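Local coordinates for modulator protein RSBR (Bacillus subtilis, PDB 2BNL) that regulates sigma-B activity in the environmental stress response, stimulating the RsbT kinase toward RsbS in vitro, and is represented here by its N-terminal nonheme globin domain, at residues T6-I11 with D117-P122; T25-S30 with Q40-I45; Q66-A71 with F128-I133. All coordinates share one frame; numbering follows the deposited sequence.

Overall arrangement
Three helix-helix contacts lie in the N-terminal nonheme globin domain, which is built of helices without strands. Interactions 1 and 3 share the long helix 109-135, which meets helix 5-13 at one site and helix 64-76 nearer its C-terminal end; their centres are about 19 Å apart, and both come within touch of the second subunit. Interaction 2 pairs helix 15-30 with helix 39-54 on the opposite side of the chain's centre from interaction 1, about 21 Å away between centres, and is nested within the loop that interaction 1 closes. Interactions 2 and 3 lie in series, their centres about 17 Å and nearest atoms about 4 Å apart.

Interaction 1 (T6-I11 with D117-P122); sequences TVYQFI and DRFFSP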
loop_
_atom_site.group_PDB
_atom_site.type_symbol
_atom_site.label_atom_id
_atom_site.label_comp_id
_atom_site.label_asym_id
_atom_site.label_seq_id
_atom_site.Cartn_x
_atom_site.Cartn_y
_atom_site.Cartn_z
ATOM N N THR A 6 -19.285 -2.927 8.417
ATOM C CA THR A 6 -19.397 -1.486 8.660
ATOM C C THR A 6 -18.875 -0.630 7.465
ATOM O O THR A 6 -19.548 0.246 6.997
ATOM C CB THR A 6 -18.662 -1.078 10.026
ATOM O OG1 THR A 6 -19.324 -1.744 11.091
ATOM C CG2 THR A 6 -18.848 0.442 10.281
ATOM N N VAL A 7 -17.674 -0.923 6.974
ATOM C CA VAL A 7 -17.105 -0.197 5.889
ATOM C C VAL A 7 -17.886 -0.487 4.630
ATOM O O VAL A 7 -18.225 0.397 3.867
ATOM C CB VAL A 7 -15.583 -0.519 5.757
ATOM C CG1 VAL A 7 -14.978 -0.025 4.464
ATOM C CG2 VAL A 7 -14.812 0.047 7.030
ATOM N N TYR A 8 -18.150 -1.768 4.380
ATOM C CA TYR A 8 -18.901 -2.130 3.146
ATOM C C TYR A 8 -20.201 -1.365 3.065
ATOM O O TYR A 8 -20.533 -0.780 2.019
ATOM C CB TYR A 8 -19.126 -3.693 3.075
ATOM C CG TYR A 8 -19.817 -4.163 1.811
ATOM C CD1 TYR A 8 -19.053 -4.664 0.729
ATOM C CD2 TYR A 8 -21.187 -3.951 1.619
ATOM C CE1 TYR A 8 -19.645 -5.057 -0.418
ATOM C CE2 TYR A 8 -21.813 -4.309 0.423
ATOM C CZ TYR A 8 -21.031 -4.873 -0.583
ATOM O OH TYR A 8 -21.573 -5.210 -1.774
ATOM N N GLN A 9 -20.968 -1.369 4.161
ATOM C CA GLN A 9 -22.228 -0.651 4.207
ATOM C C GLN A 9 -22.140 0.844 3.947
ATOM O O GLN A 9 -22.950 1.400 3.267
ATOM C CB GLN A 9 -22.918 -0.938 5.507
ATOM C CG GLN A 9 -23.835 0.164 5.950
ATOM C CD GLN A 9 -24.532 -0.075 7.317
ATOM O OE1 GLN A 9 -23.906 -0.364 8.393
ATOM N NE2 GLN A 9 -25.807 0.054 7.262
ATOM N N PHE A 10 -21.082 1.479 4.435
ATOM C CA PHE A 10 -20.915 2.854 4.188
ATOM C C PHE A 10 -20.622 3.096 2.730
ATOM O O PHE A 10 -21.173 3.990 2.125
ATOM C CB PHE A 10 -19.819 3.449 5.119
ATOM C CG PHE A 10 -19.695 4.914 4.986
ATOM C CD1 PHE A 10 -20.372 5.762 5.855
ATOM C CD2 PHE A 10 -18.958 5.467 3.959
ATOM C CE1 PHE A 10 -20.252 7.151 5.686
ATOM C CE2 PHE A 10 -18.861 6.849 3.784
ATOM C CZ PHE A 10 -19.493 7.687 4.640
ATOM N N ILE A 11 -19.791 2.279 2.115
ATOM C CA ILE A 11 -19.545 2.400 0.681
ATOM C C ILE A 11 -20.810 2.191 -0.082
ATOM O O ILE A 11 -21.098 3.028 -0.958
ATOM C CB ILE A 11 -18.434 1.457 0.175
ATOM C CG1 ILE A 11 -17.120 1.790 0.914
ATOM C CG2 ILE A 11 -18.310 1.448 -1.411
ATOM C CD1 ILE A 11 -16.127 0.567 0.836
ATOM N N ASP A 117 -8.642 -0.393 6.890
ATOM C CA ASP A 117 -7.400 -1.054 6.425
ATOM C C ASP A 117 -7.726 -2.568 6.133
ATOM O O ASP A 117 -7.321 -3.122 5.144
ATOM C CB ASP A 117 -6.350 -0.939 7.530
ATOM C CG ASP A 117 -5.073 -1.671 7.211
ATOM O OD1 ASP A 117 -4.323 -1.136 6.418
ATOM O OD2 ASP A 117 -4.929 -2.803 7.682
ATOM N N ARG A 118 -8.427 -3.175 7.052
ATOM C CA ARG A 118 -8.802 -4.583 6.918
ATOM C C ARG A 118 -9.527 -4.892 5.584
ATOM O O ARG A 118 -9.336 -5.924 4.945
ATOM C CB ARG A 118 -9.675 -4.937 8.045
ATOM C CG ARG A 118 -9.501 -6.284 8.451
ATOM C CD ARG A 118 -10.599 -6.762 9.376
ATOM N NE ARG A 118 -10.733 -8.219 9.101
ATOM C CZ ARG A 118 -11.630 -8.793 8.298
ATOM N NH1 ARG A 118 -12.562 -8.101 7.712
ATOM N NH2 ARG A 118 -11.595 -10.112 8.119
ATOM N N PHE A 119 -10.440 -4.016 5.232
ATOM C CA PHE A 119 -11.204 -4.147 3.981
ATOM C C PHE A 119 -10.376 -3.874 2.723
ATOM O O PHE A 119 -10.394 -4.647 1.784
ATOM C CB PHE A 119 -12.431 -3.292 4.079
ATOM C CG PHE A 119 -13.282 -3.319 2.879
ATOM C CD1 PHE A 119 -13.967 -4.438 2.539
ATOM C CD2 PHE A 119 -13.266 -2.232 1.982
ATOM C CE1 PHE A 119 -14.809 -4.460 1.353
ATOM C CE2 PHE A 119 -13.998 -2.259 0.833
ATOM C CZ PHE A 119 -14.809 -3.348 0.517
ATOM N N PHE A 120 -9.654 -2.743 2.690
ATOM C CA PHE A 120 -8.991 -2.261 1.510
ATOM C C PHE A 120 -7.641 -2.883 1.246
ATOM O O PHE A 120 -7.293 -3.089 0.094
ATOM C CB PHE A 120 -8.773 -0.732 1.688
ATOM C CG PHE A 120 -9.962 0.072 1.315
ATOM C CD1 PHE A 120 -10.233 0.372 -0.010
ATOM C CD2 PHE A 120 -10.909 0.465 2.279
ATOM C CE1 PHE A 120 -11.375 1.201 -0.321
ATOM C CE2 PHE A 120 -12.030 1.255 1.882
ATOM C CZ PHE A 120 -12.243 1.567 0.602
ATOM N N SER A 121 -6.870 -3.174 2.315
ATOM C CA SER A 121 -5.476 -3.598 2.155
ATOM C C SER A 121 -5.315 -4.815 1.187
ATOM O O SER A 121 -4.644 -4.707 0.208
ATOM C CB SER A 121 -4.756 -3.907 3.526
ATOM O OG SER A 121 -3.385 -4.052 3.278
ATOM N N PRO A 122 -6.043 -5.913 1.420
ATOM C CA PRO A 122 -5.924 -7.062 0.450
ATOM C C PRO A 122 -6.392 -6.797 -1.020
ATOM O O PRO A 122 -5.881 -7.368 -1.977
ATOM C CB PRO A 122 -6.764 -8.162 1.127
ATOM C CG PRO A 122 -7.698 -7.472 2.070
ATOM C CD PRO A 122 -7.031 -6.156 2.495
#
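Val7 and Ile11, one turn apart on helix 5-13, press their methyl groups against Phe119 and Phe120 of helix 109-135. The tight spot belongs to Ile11, whose CD1 lies 3.5 Å from CE2 of Phe119 and also meets CZ of Phe120. A turn earlier Val7 CG1 takes the inner part of the same ring, 3.7 Å from Phe119 CD2. Phe119 has CG anti to its backbone N (chi1 179°), which throws the ring across the gap between helices whose short axes approach to 10.2 Å at 76°. Its CD2 edge also rests over one face of the Phe120 ring, 3.6 Å above that plane, so the two phenylalanines brace each other as they receive the aliphatic groups. The contact slackens toward Tyr8, on the partly exposed side: Phe119 CE1 comes in at the edge of the tyrosine ring, 4.3 Å from Tyr8 CD1, while the hydroxyl reaches past to the carbonyl oxygen of Leu54. Replacing Phe119 with an alanine would probably open a gap beside Ile11 CD1 and Val7 CG1 and uncover part of one face of Phe120. No hydrogen bond crosses this apolar packing of the globin domain's first helix on its last. Helix 39-54 closes the inner side, with Leu53 against both Ile11 and Phe120, and Leu95 of helix 81-100 also packs on Phe120, while Ala89 of the second subunit packs on Ser121.

Interaction 2 (T25-S30 with Q40-I45); sequences TLKELS and QVYENI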
loop_
_atom_site.group_PDB
_atom_site.type_symbol
_atom_site.label_atom_id
_atom_site.label_comp_id
_atom_site.label_asym_id
_atom_site.label_seq_id
_atom_site.Cartn_x
_atom_site.Cartn_y
_atom_site.Cartn_z
ATOM N N THR A 25 -9.925 13.154 -6.569
ATOM C CA THR A 25 -8.558 12.798 -6.112
ATOM C C THR A 25 -7.681 12.463 -7.298
ATOM O O THR A 25 -6.595 12.970 -7.379
ATOM C CB THR A 25 -8.672 11.601 -5.145
ATOM O OG1 THR A 25 -9.478 11.978 -4.041
ATOM C CG2 THR A 25 -7.330 11.084 -4.690
ATOM N N LEU A 26 -8.179 11.650 -8.260
ATOM C CA LEU A 26 -7.422 11.300 -9.458
ATOM C C LEU A 26 -7.058 12.513 -10.255
ATOM O O LEU A 26 -5.933 12.674 -10.684
ATOM C CB LEU A 26 -8.182 10.312 -10.346
ATOM C CG LEU A 26 -8.342 8.912 -9.762
ATOM C CD1 LEU A 26 -9.292 8.127 -10.523
ATOM C CD2 LEU A 26 -6.987 8.112 -9.695
ATOM N N LYS A 27 -8.018 13.389 -10.411
ATOM C CA LYS A 27 -7.799 14.575 -11.169
ATOM C C LYS A 27 -6.734 15.447 -10.532
ATOM O O LYS A 27 -5.839 15.955 -11.202
ATOM C CB LYS A 27 -9.117 15.296 -11.315
ATOM C CG LYS A 27 -10.075 14.619 -12.295
ATOM C CD LYS A 27 -11.480 15.311 -12.260
ATOM C CE LYS A 27 -11.364 16.735 -12.552
ATOM N NZ LYS A 27 -12.670 17.397 -12.918
ATOM N N GLU A 28 -6.830 15.614 -9.215
ATOM C CA GLU A 28 -5.840 16.414 -8.447
ATOM C C GLU A 28 -4.464 15.843 -8.630
ATOM O O GLU A 28 -3.505 16.542 -8.879
ATOM C CB GLU A 28 -6.242 16.407 -6.955
ATOM C CG GLU A 28 -5.372 17.154 -6.031
ATOM C CD GLU A 28 -5.760 16.943 -4.532
ATOM O OE1 GLU A 28 -6.957 16.630 -4.189
ATOM O OE2 GLU A 28 -4.830 16.995 -3.718
ATOM N N LEU A 29 -4.368 14.537 -8.526
ATOM C CA LEU A 29 -3.090 13.908 -8.689
ATOM C C LEU A 29 -2.551 13.996 -10.098
ATOM O O LEU A 29 -1.295 14.142 -10.281
ATOM C CB LEU A 29 -3.133 12.446 -8.214
ATOM C CG LEU A 29 -3.332 12.219 -6.737
ATOM C CD1 LEU A 29 -3.651 10.723 -6.485
ATOM C CD2 LEU A 29 -2.132 12.659 -5.989
ATOM N N SER A 30 -3.450 13.921 -11.084
ATOM C CA SER A 30 -2.996 13.962 -12.498
ATOM C C SER A 30 -2.317 15.300 -12.874
ATOM O O SER A 30 -1.515 15.354 -13.775
ATOM C CB SER A 30 -4.136 13.663 -13.495
ATOM O OG SER A 30 -5.092 14.702 -13.570
ATOM N N GLN A 40 -13.989 11.757 -17.772
ATOM C CA GLN A 40 -14.588 10.466 -17.929
ATOM C C GLN A 40 -13.631 9.289 -17.696
ATOM O O GLN A 40 -14.065 8.311 -17.172
ATOM C CB GLN A 40 -15.278 10.325 -19.277
ATOM C CG GLN A 40 -16.166 9.131 -19.308
ATOM C CD GLN A 40 -17.417 9.340 -18.437
ATOM O OE1 GLN A 40 -18.124 10.276 -18.663
ATOM N NE2 GLN A 40 -17.671 8.447 -17.439
ATOM N N VAL A 41 -12.357 9.380 -18.115
ATOM C CA VAL A 41 -11.408 8.319 -17.895
ATOM C C VAL A 41 -11.244 8.140 -16.393
ATOM O O VAL A 41 -11.311 7.023 -15.878
ATOM C CB VAL A 41 -10.063 8.569 -18.601
ATOM C CG1 VAL A 41 -9.038 7.723 -18.111
ATOM C CG2 VAL A 41 -10.245 8.288 -20.089
ATOM N N TYR A 42 -11.108 9.241 -15.676
ATOM C CA TYR A 42 -10.888 9.100 -14.197
ATOM C C TYR A 42 -12.134 8.653 -13.491
ATOM O O TYR A 42 -12.055 7.772 -12.549
ATOM C CB TYR A 42 -10.296 10.406 -13.630
ATOM C CG TYR A 42 -8.955 10.816 -14.209
ATOM C CD1 TYR A 42 -7.861 9.970 -14.169
ATOM C CD2 TYR A 42 -8.754 12.057 -14.793
ATOM C CE1 TYR A 42 -6.600 10.311 -14.667
ATOM C CE2 TYR A 42 -7.490 12.382 -15.302
ATOM C CZ TYR A 42 -6.438 11.503 -15.237
ATOM O OH TYR A 42 -5.224 11.848 -15.780
ATOM N N GLU A 43 -13.296 9.167 -13.929
ATOM C CA GLU A 43 -14.556 8.665 -13.402
ATOM C C GLU A 43 -14.730 7.132 -13.588
ATOM O O GLU A 43 -15.156 6.442 -12.710
ATOM C CB GLU A 43 -15.738 9.459 -13.976
ATOM C CG GLU A 43 -17.074 8.993 -13.466
ATOM C CD GLU A 43 -18.278 9.653 -14.156
ATOM O OE1 GLU A 43 -18.217 10.882 -14.309
ATOM O OE2 GLU A 43 -19.217 8.916 -14.628
ATOM N N ASN A 44 -14.374 6.658 -14.746
ATOM C CA ASN A 44 -14.495 5.265 -15.085
ATOM C C ASN A 44 -13.568 4.395 -14.234
ATOM O O ASN A 44 -13.898 3.293 -13.875
ATOM C CB ASN A 44 -14.240 5.035 -16.567
ATOM C CG ASN A 44 -15.375 5.436 -17.446
ATOM O OD1 ASN A 44 -16.392 5.966 -17.026
ATOM N ND2 ASN A 44 -15.155 5.273 -18.718
ATOM N N ILE A 45 -12.385 4.897 -13.965
ATOM C CA ILE A 45 -11.509 4.254 -12.970
ATOM C C ILE A 45 -12.091 4.170 -11.561
ATOM O O ILE A 45 -12.058 3.091 -10.959
ATOM C CB ILE A 45 -10.116 4.961 -12.876
ATOM C CG1 ILE A 45 -9.347 4.765 -14.170
ATOM C CG2 ILE A 45 -9.364 4.444 -11.662
ATOM C CD1 ILE A 45 -8.263 5.734 -14.353
#
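Tyr42 and Leu26 bury more surface here than any other residues, and the contact is easiest to follow along the tyrosine side chain. With CG beside the backbone N (chi1 -61°), Tyr42 extends from helix 39-54 along the side of helix 15-30, passing Leu26, then Lys27, then Ser30. Leu26 meets the start of this path: its CB is 3.9 Å from Tyr42 CD1, while its CD1 methyl turns back onto the Tyr42 main chain, 3.4 Å from the carbonyl O. Leu26 CD1 also touches Ile45 CG2, at 3.9 Å, so one leucine is wedged between residues on successive turns. Beyond it the aliphatic part of Lys27 comes obliquely to the ring, CG at 3.8 Å from Tyr42 CD2, before the chain bends away and sends its amine toward Asp39 in a long, weak ion pair. Ser30 ends the row. Its CB sits close to the tyrosine hydroxyl, 3.1 Å from Tyr42 OH, and OG is turned aside to donate to Lys27 O within its own helix at 2.8 Å. The hydroxyl of Tyr42 is satisfied elsewhere, by the backbone N of Leu37 in the connection between the helices, so the far end of the ring is tied to the loop that joins the pair. No hydrogen bond links the two segments themselves; their axes approach to 9.7 Å at 129°, an inclined pair of consecutive helices within the globin fold. Helix 81-100 lies against the first helix, with Phe91 touching Leu26 and Phe83 touching Leu29, while Arg73 of helix 64-76 and Ile77 just after it pack on Ile45.

Interaction 3 (Q66-A71 with F128-I133); sequences QISELA and FNQYSI
Gln130 reaches Ile67 and Ser68 through a folded side chain: CG is set anti to its own carbonyl carbon (chi1 -77°), and the chain bends at chi2 (-58°). The Gln130 and Ile67 side chains cross at about a right angle, Gln130 CG 4.0 Å from Ile67 CG2. The bend brings the amide round toward Ser68, with Gln130 OE1 3.9 Å from Ser68 CB; no hydrogen bond joins it to the serine. Below the bend, Gln130 CB meets Ala71 CB at 3.7 Å. The glutamine thus fits the hollow between Ile67, Ser68 and Ala71, and it is its aliphatic part that does most of the packing. Ala71 CB lies against the main chain of the other helix, 3.4 Å from Tyr131 N, and the axes approach to 8.3 Å. The small side chain of Ala71 is consistent with so close an approach. The axes cross at -55°, close to the value expected when ridges formed by residues four apart pack into grooves, and Ile67 and Ala71 are such a pair. In this globin domain the contact joins helix 64-76 to the C-terminal part of helix 109-135, the last helix of the chain. Tyr131 leaves the interface with its ring CD1 at 4.0 Å from Ala71 O, and its hydroxyl is bonded to the carbonyl oxygen of Leu79. The other side of helix 109-135 meets the second subunit: the rings of Phe128 and Phe128 of that chain meet with inclined planes, and Asn129 OD1 accepts a hydrogen bond from the backbone N of Lys82 of the second subunit. Within the chain, Ile52 of helix 39-54 packs on Ile67, while Met81 and Leu84 of helix 81-100 touch Tyr131.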
loop_
_atom_site.group_PDB
_atom_site.type_symbol
_atom_site.label_atom_id
_atom_site.label_comp_id
_atom_site.label_asym_id
_atom_site.label_seq_id
_atom_site.Cartn_x
_atom_site.Cartn_y
_atom_site.Cartn_z
ATOM N N GLN A 66 -12.213 -8.396 -12.407
ATOM C CA GLN A 66 -12.394 -6.976 -12.366
ATOM C C GLN A 66 -11.056 -6.281 -11.988
ATOM O O GLN A 66 -10.711 -5.193 -12.540
ATOM C CB GLN A 66 -13.489 -6.635 -11.419
ATOM C CG GLN A 66 -14.966 -7.017 -11.901
ATOM C CD GLN A 66 -15.322 -8.474 -11.636
ATOM O OE1 GLN A 66 -14.541 -9.201 -11.016
ATOM N NE2 GLN A 66 -16.550 -8.890 -12.070
ATOM N N ILE A 67 -10.370 -6.859 -10.974
ATOM C CA ILE A 67 -9.057 -6.450 -10.548
ATOM C C ILE A 67 -8.064 -6.447 -11.676
ATOM O O ILE A 67 -7.274 -5.524 -11.835
ATOM C CB ILE A 67 -8.563 -7.255 -9.267
ATOM C CG1 ILE A 67 -9.386 -6.763 -8.081
ATOM C CG2 ILE A 67 -7.121 -6.901 -8.960
ATOM C CD1 ILE A 67 -9.169 -7.535 -6.717
ATOM N N SER A 68 -8.037 -7.540 -12.388
ATOM C CA SER A 68 -7.055 -7.737 -13.424
ATOM C C SER A 68 -7.291 -6.736 -14.568
ATOM O O SER A 68 -6.304 -6.150 -15.122
ATOM C CB SER A 68 -7.173 -9.172 -13.944
ATOM O OG SER A 68 -6.690 -9.269 -15.215
ATOM N N GLU A 69 -8.542 -6.565 -14.940
ATOM C CA GLU A 69 -8.922 -5.545 -15.919
ATOM C C GLU A 69 -8.587 -4.113 -15.512
ATOM O O GLU A 69 -8.114 -3.306 -16.369
ATOM C CB GLU A 69 -10.382 -5.616 -16.250
ATOM C CG GLU A 69 -10.607 -4.984 -17.627
ATOM C CD GLU A 69 -10.425 -5.929 -18.907
ATOM O OE1 GLU A 69 -9.306 -6.448 -19.315
ATOM O OE2 GLU A 69 -11.509 -6.112 -19.569
ATOM N N LEU A 70 -8.884 -3.758 -14.257
ATOM C CA LEU A 70 -8.558 -2.410 -13.825
ATOM C C LEU A 70 -7.034 -2.165 -13.902
ATOM O O LEU A 70 -6.597 -1.071 -14.333
ATOM C CB LEU A 70 -9.042 -2.130 -12.420
ATOM C CG LEU A 70 -8.649 -0.800 -11.744
ATOM C CD1 LEU A 70 -9.112 0.231 -12.601
ATOM C CD2 LEU A 70 -9.344 -0.634 -10.457
ATOM N N ALA A 71 -6.223 -3.147 -13.468
ATOM C CA ALA A 71 -4.763 -2.971 -13.398
ATOM C C ALA A 71 -4.171 -2.862 -14.787
ATOM O O ALA A 71 -3.306 -2.005 -15.050
ATOM C CB ALA A 71 -4.142 -4.131 -12.619
ATOM N N PHE A 128 -2.069 -4.026 -6.978
ATOM C CA PHE A 128 -0.659 -3.752 -7.239
ATOM C C PHE A 128 -0.055 -5.011 -7.946
ATOM O O PHE A 128 0.728 -4.912 -8.887
ATOM C CB PHE A 128 0.123 -3.429 -5.955
ATOM C CG PHE A 128 -0.367 -2.262 -5.187
ATOM C CD1 PHE A 128 -1.008 -1.215 -5.808
ATOM C CD2 PHE A 128 -0.133 -2.168 -3.873
ATOM C CE1 PHE A 128 -1.466 -0.134 -5.077
ATOM C CE2 PHE A 128 -0.524 -1.059 -3.130
ATOM C CZ PHE A 128 -1.252 -0.054 -3.773
ATOM N N ASN A 129 -0.383 -6.203 -7.399
ATOM C CA ASN A 129 0.158 -7.448 -7.978
ATOM C C ASN A 129 -0.167 -7.578 -9.458
ATOM O O ASN A 129 0.662 -7.923 -10.254
ATOM C CB ASN A 129 -0.369 -8.623 -7.166
ATOM C CG ASN A 129 0.382 -9.918 -7.423
ATOM O OD1 ASN A 129 1.601 -9.991 -7.338
ATOM N ND2 ASN A 129 -0.361 -10.960 -7.765
ATOM N N GLN A 130 -1.416 -7.280 -9.821
ATOM C CA GLN A 130 -1.896 -7.471 -11.247
ATOM C C GLN A 130 -1.322 -6.400 -12.139
ATOM O O GLN A 130 -0.983 -6.647 -13.259
ATOM C CB GLN A 130 -3.419 -7.450 -11.274
ATOM C CG GLN A 130 -4.008 -8.748 -10.772
ATOM C CD GLN A 130 -3.553 -10.004 -11.574
ATOM O OE1 GLN A 130 -3.555 -10.036 -12.787
ATOM N NE2 GLN A 130 -3.299 -11.022 -10.873
ATOM N N TYR A 131 -1.068 -5.251 -11.551
ATOM C CA TYR A 131 -0.369 -4.177 -12.257
ATOM C C TYR A 131 1.032 -4.657 -12.719
ATOM O O TYR A 131 1.456 -4.539 -13.923
ATOM C CB TYR A 131 -0.247 -2.955 -11.340
ATOM C CG TYR A 131 0.381 -1.805 -12.041
ATOM C CD1 TYR A 131 -0.425 -0.796 -12.611
ATOM C CD2 TYR A 131 1.718 -1.759 -12.246
ATOM C CE1 TYR A 131 0.176 0.299 -13.301
ATOM C CE2 TYR A 131 2.323 -0.668 -12.937
ATOM C CZ TYR A 131 1.526 0.344 -13.437
ATOM O OH TYR A 131 2.136 1.339 -14.198
ATOM N N SER A 132 1.796 -5.164 -11.750
ATOM C CA SER A 132 3.163 -5.630 -11.981
ATOM C C SER A 132 3.163 -6.834 -12.932
ATOM O O SER A 132 3.991 -6.897 -13.836
ATOM C CB SER A 132 3.866 -6.003 -10.622
ATOM O OG SER A 132 5.253 -6.352 -10.820
ATOM N N ILE A 133 2.235 -7.755 -12.723
ATOM C CA ILE A 133 2.098 -8.976 -13.535
ATOM C C ILE A 133 1.832 -8.608 -14.931
ATOM O O ILE A 133 2.389 -9.232 -15.797
ATOM C CB ILE A 133 1.069 -9.969 -12.973
ATOM C CG1 ILE A 133 1.662 -10.713 -11.807
ATOM C CG2 ILE A 133 0.553 -10.927 -14.054
ATOM C CD1 ILE A 133 0.641 -11.468 -10.964
#